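Local coordinates for protein heavy metal cation tricomponent efflux pump ZneA(CzcA-like) (Cupriavidus metallidurans, PDB 4K0J) that probably exports zinc and related heavy-metal cations in exchange for protons, as the inner-membrane RND component of a three-part efflux pump, at residues T684-L689 with M828-E833. Sequence-based numbering, arbitrary orientation.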
ATOM      1  N   THR C 684      15.974  42.309 -11.921  1.00 72.83           N
ATOM      2  CA  THR C 684      16.416  43.561 -11.313  1.00 75.45           C
ATOM      3  C   THR C 684      15.338  44.609 -11.528  1.00 74.75           C
ATOM      4  O   THR C 684      14.979  45.355 -10.607  1.00 85.90           O
ATOM      5  CB  THR C 684      17.749  44.059 -11.921  1.00 72.15           C
ATOM      6  OG1 THR C 684      18.801  43.148 -11.581  1.00 73.35           O
ATOM      7  CG2 THR C 684      18.102  45.444 -11.398  1.00 63.94           C
ATOM      8  N   ALA C 685      14.811  44.646 -12.749  1.00 57.98           N
ATOM      9  CA  ALA C 685      13.700  45.542 -13.062  1.00 55.09           C
ATOM     10  C   ALA C 685      12.498  45.316 -12.141  1.00 51.97           C
ATOM     11  O   ALA C 685      12.072  46.232 -11.439  1.00 51.67           O
ATOM     12  CB  ALA C 685      13.286  45.392 -14.515  1.00 56.63           C
ATOM     13  N   ILE C 686      11.968  44.095 -12.138  1.00 45.02           N
ATOM     14  CA  ILE C 686      10.790  43.760 -11.345  1.00 43.19           C
ATOM     15  C   ILE C 686      11.016  44.021  -9.860  1.00 52.31           C
ATOM     16  O   ILE C 686      10.095  44.393  -9.135  1.00 64.50           O
ATOM     17  CB  ILE C 686      10.347  42.292 -11.567  1.00 44.34           C
ATOM     18  CG1 ILE C 686       9.911  42.083 -13.016  1.00 50.51           C
ATOM     19  CG2 ILE C 686       9.198  41.907 -10.637  1.00 43.33           C
ATOM     20  CD1 ILE C 686       9.073  40.831 -13.240  1.00 45.91           C
ATOM     21  N   THR C 687      12.247  43.839  -9.412  1.00 39.97           N
ATOM     22  CA  THR C 687      12.571  44.103  -8.021  1.00 49.16           C
ATOM     23  C   THR C 687      12.450  45.585  -7.727  1.00 57.88           C
ATOM     24  O   THR C 687      11.704  45.990  -6.825  1.00 60.79           O
ATOM     25  CB  THR C 687      13.980  43.623  -7.678  1.00 53.75           C
ATOM     26  OG1 THR C 687      13.963  42.199  -7.516  1.00 55.75           O
ATOM     27  CG2 THR C 687      14.465  44.273  -6.392  1.00 55.62           C
ATOM     28  N   ARG C 688      13.172  46.391  -8.505  1.00 63.70           N
ATOM     29  CA  ARG C 688      13.151  47.840  -8.335  1.00 57.14           C
ATOM     30  C   ARG C 688      11.741  48.403  -8.459  1.00 53.70           C
ATOM     31  O   ARG C 688      11.400  49.384  -7.804  1.00 54.75           O
ATOM     32  CB  ARG C 688      14.065  48.510  -9.357  1.00 59.27           C
ATOM     33  CG  ARG C 688      15.523  48.112  -9.243  1.00 63.14           C
ATOM     34  CD  ARG C 688      16.343  48.766 -10.345  1.00 72.45           C
ATOM     35  NE  ARG C 688      16.319  50.223 -10.248  1.00 69.81           N
ATOM     36  CZ  ARG C 688      17.211  50.935  -9.570  1.00 76.57           C
ATOM     37  NH1 ARG C 688      18.202  50.322  -8.934  1.00 76.50           N
ATOM     38  NH2 ARG C 688      17.117  52.257  -9.530  1.00 83.06           N
ATOM     39  N   LEU C 689      10.922  47.776  -9.296  1.00 61.72           N
ATOM     40  CA  LEU C 689       9.554  48.231  -9.506  1.00 80.12           C
ATOM     41  C   LEU C 689       8.683  47.881  -8.311  1.00 84.64           C
ATOM     42  O   LEU C 689       8.120  48.763  -7.664  1.00 88.24           O
ATOM     43  CB  LEU C 689       8.972  47.609 -10.780  1.00 93.32           C
ATOM     44  CG  LEU C 689       7.629  48.137 -11.302  1.00108.27           C
ATOM     45  CD1 LEU C 689       6.443  47.387 -10.704  1.00112.86           C
ATOM     46  CD2 LEU C 689       7.503  49.632 -11.046  1.00114.32           C
ATOM     47  N   MET C 828      -0.406  45.285 -12.320  1.00119.65           N
ATOM     48  CA  MET C 828      -0.677  46.209 -13.418  1.00124.63           C
ATOM     49  C   MET C 828       0.589  46.983 -13.790  1.00116.77           C
ATOM     50  O   MET C 828       0.877  47.193 -14.968  1.00118.53           O
ATOM     51  CB  MET C 828      -1.818  47.171 -13.071  1.00129.00           C
ATOM     52  CG  MET C 828      -2.291  48.022 -14.245  1.00129.44           C
ATOM     53  SD  MET C 828      -3.762  48.999 -13.878  1.00122.10           S
ATOM     54  CE  MET C 828      -4.941  47.708 -13.483  1.00 99.15           C
ATOM     55  N   ARG C 829       1.351  47.392 -12.782  1.00106.99           N
ATOM     56  CA  ARG C 829       2.587  48.130 -13.022  1.00109.34           C
ATOM     57  C   ARG C 829       3.706  47.244 -13.581  1.00122.38           C
ATOM     58  O   ARG C 829       4.728  47.747 -14.048  1.00120.70           O
ATOM     59  CB  ARG C 829       3.055  48.828 -11.742  1.00 99.36           C
ATOM     60  CG  ARG C 829       2.085  49.872 -11.210  1.00 89.46           C
ATOM     61  CD  ARG C 829       2.629  50.531  -9.956  1.00 80.42           C
ATOM     62  NE  ARG C 829       3.934  51.139 -10.192  1.00 79.99           N
ATOM     63  CZ  ARG C 829       4.665  51.732  -9.254  1.00 75.45           C
ATOM     64  NH1 ARG C 829       4.219  51.796  -8.006  1.00 81.79           N
ATOM     65  NH2 ARG C 829       5.842  52.260  -9.563  1.00 60.95           N
ATOM     66  N   ILE C 830       3.512  45.928 -13.528  1.00132.54           N
ATOM     67  CA  ILE C 830       4.495  44.980 -14.058  1.00126.78           C
ATOM     68  C   ILE C 830       4.483  44.947 -15.590  1.00111.29           C
ATOM     69  O   ILE C 830       5.527  44.788 -16.226  1.00109.82           O
ATOM     70  CB  ILE C 830       4.266  43.551 -13.496  1.00138.48           C
ATOM     71  CG1 ILE C 830       4.571  43.512 -11.999  1.00137.52           C
ATOM     72  CG2 ILE C 830       5.130  42.526 -14.216  1.00133.05           C
ATOM     73  CD1 ILE C 830       5.999  43.859 -11.665  1.00136.91           C
ATOM     74  N   ASP C 831       3.301  45.123 -16.175  1.00 94.41           N
ATOM     75  CA  ASP C 831       3.127  45.010 -17.622  1.00 93.57           C
ATOM     76  C   ASP C 831       3.868  46.096 -18.398  1.00110.36           C
ATOM     77  O   ASP C 831       4.038  45.992 -19.614  1.00104.82           O
ATOM     78  CB  ASP C 831       1.643  45.034 -17.981  1.00 84.93           C
ATOM     79  CG  ASP C 831       0.837  44.042 -17.172  1.00 87.01           C
ATOM     80  OD1 ASP C 831       1.415  43.022 -16.736  1.00 85.85           O
ATOM     81  OD2 ASP C 831      -0.372  44.281 -16.968  1.00 87.54           O
ATOM     82  N   LYS C 832       4.299  47.134 -17.689  1.00130.93           N
ATOM     83  CA  LYS C 832       5.083  48.212 -18.280  1.00143.07           C
ATOM     84  C   LYS C 832       6.382  47.675 -18.872  1.00151.93           C
ATOM     85  O   LYS C 832       6.727  47.973 -20.017  1.00155.15           O
ATOM     86  CB  LYS C 832       5.419  49.265 -17.223  1.00142.06           C
ATOM     87  CG  LYS C 832       4.226  49.803 -16.452  1.00145.79           C
ATOM     88  CD  LYS C 832       4.688  50.732 -15.340  1.00148.13           C
ATOM     89  CE  LYS C 832       3.514  51.329 -14.582  1.00153.40           C
ATOM     90  NZ  LYS C 832       3.970  52.246 -13.500  1.00153.82           N
ATOM     91  N   GLU C 833       7.093  46.878 -18.081  1.00154.02           N
ATOM     92  CA  GLU C 833       8.414  46.387 -18.458  1.00151.03           C
ATOM     93  C   GLU C 833       8.337  45.119 -19.298  1.00156.93           C
ATOM     94  O   GLU C 833       7.781  45.119 -20.397  1.00164.73           O
ATOM     95  CB  GLU C 833       9.254  46.114 -17.208  1.00140.94           C
ATOM     96  CG  GLU C 833       8.856  46.940 -15.996  1.00138.28           C
ATOM     97  CD  GLU C 833       8.997  48.430 -16.229  1.00143.24           C
ATOM     98  OE1 GLU C 833       8.235  49.200 -15.608  1.00146.77           O
ATOM     99  OE2 GLU C 833       9.871  48.832 -17.028  1.00143.93           O
TER
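Leu689 reaches across from helix 676-690 and ends between Arg829 and Ile830. Its CG stands anti to the backbone N (chi1 -170°), which carries both methyls over to the other helix. CD2 faces the guanidinium of Arg829, 3.4 Å from NH2. CD1 sits between Ile830 and the start of the Arg829 side chain, 3.7 Å from CD1 of Ile830 and 3.8 Å from CB of Arg829. The Arg829 chain bends at chi3 (57°), and its guanidinium comes obliquely to the leucine methyl. Ile686 and Ile830 cross at about a right angle, CG2 of Ile686 touching the same CD1 of Ile830 at 3.9 Å. The two helices lie side by side on the antiparallel sheet of strands 699-701, 807-812, 667-672 and 843-847. Together they form a ferredoxin-like (split beta-alpha-beta) subdomain of the periplasmic porter region, as in other RND pumps, with a long insertion between its second and third strands. Ile686 rests on Val669, Val671 and Val843 of that sheet, and Ile830 on Trp845; both isoleucines are buried. Arg829 also touches Thr692 and Val693, in the loop after helix 676-690. Glu833 borders the contact more loosely, its OE1 4.5 Å from Leu689 CG.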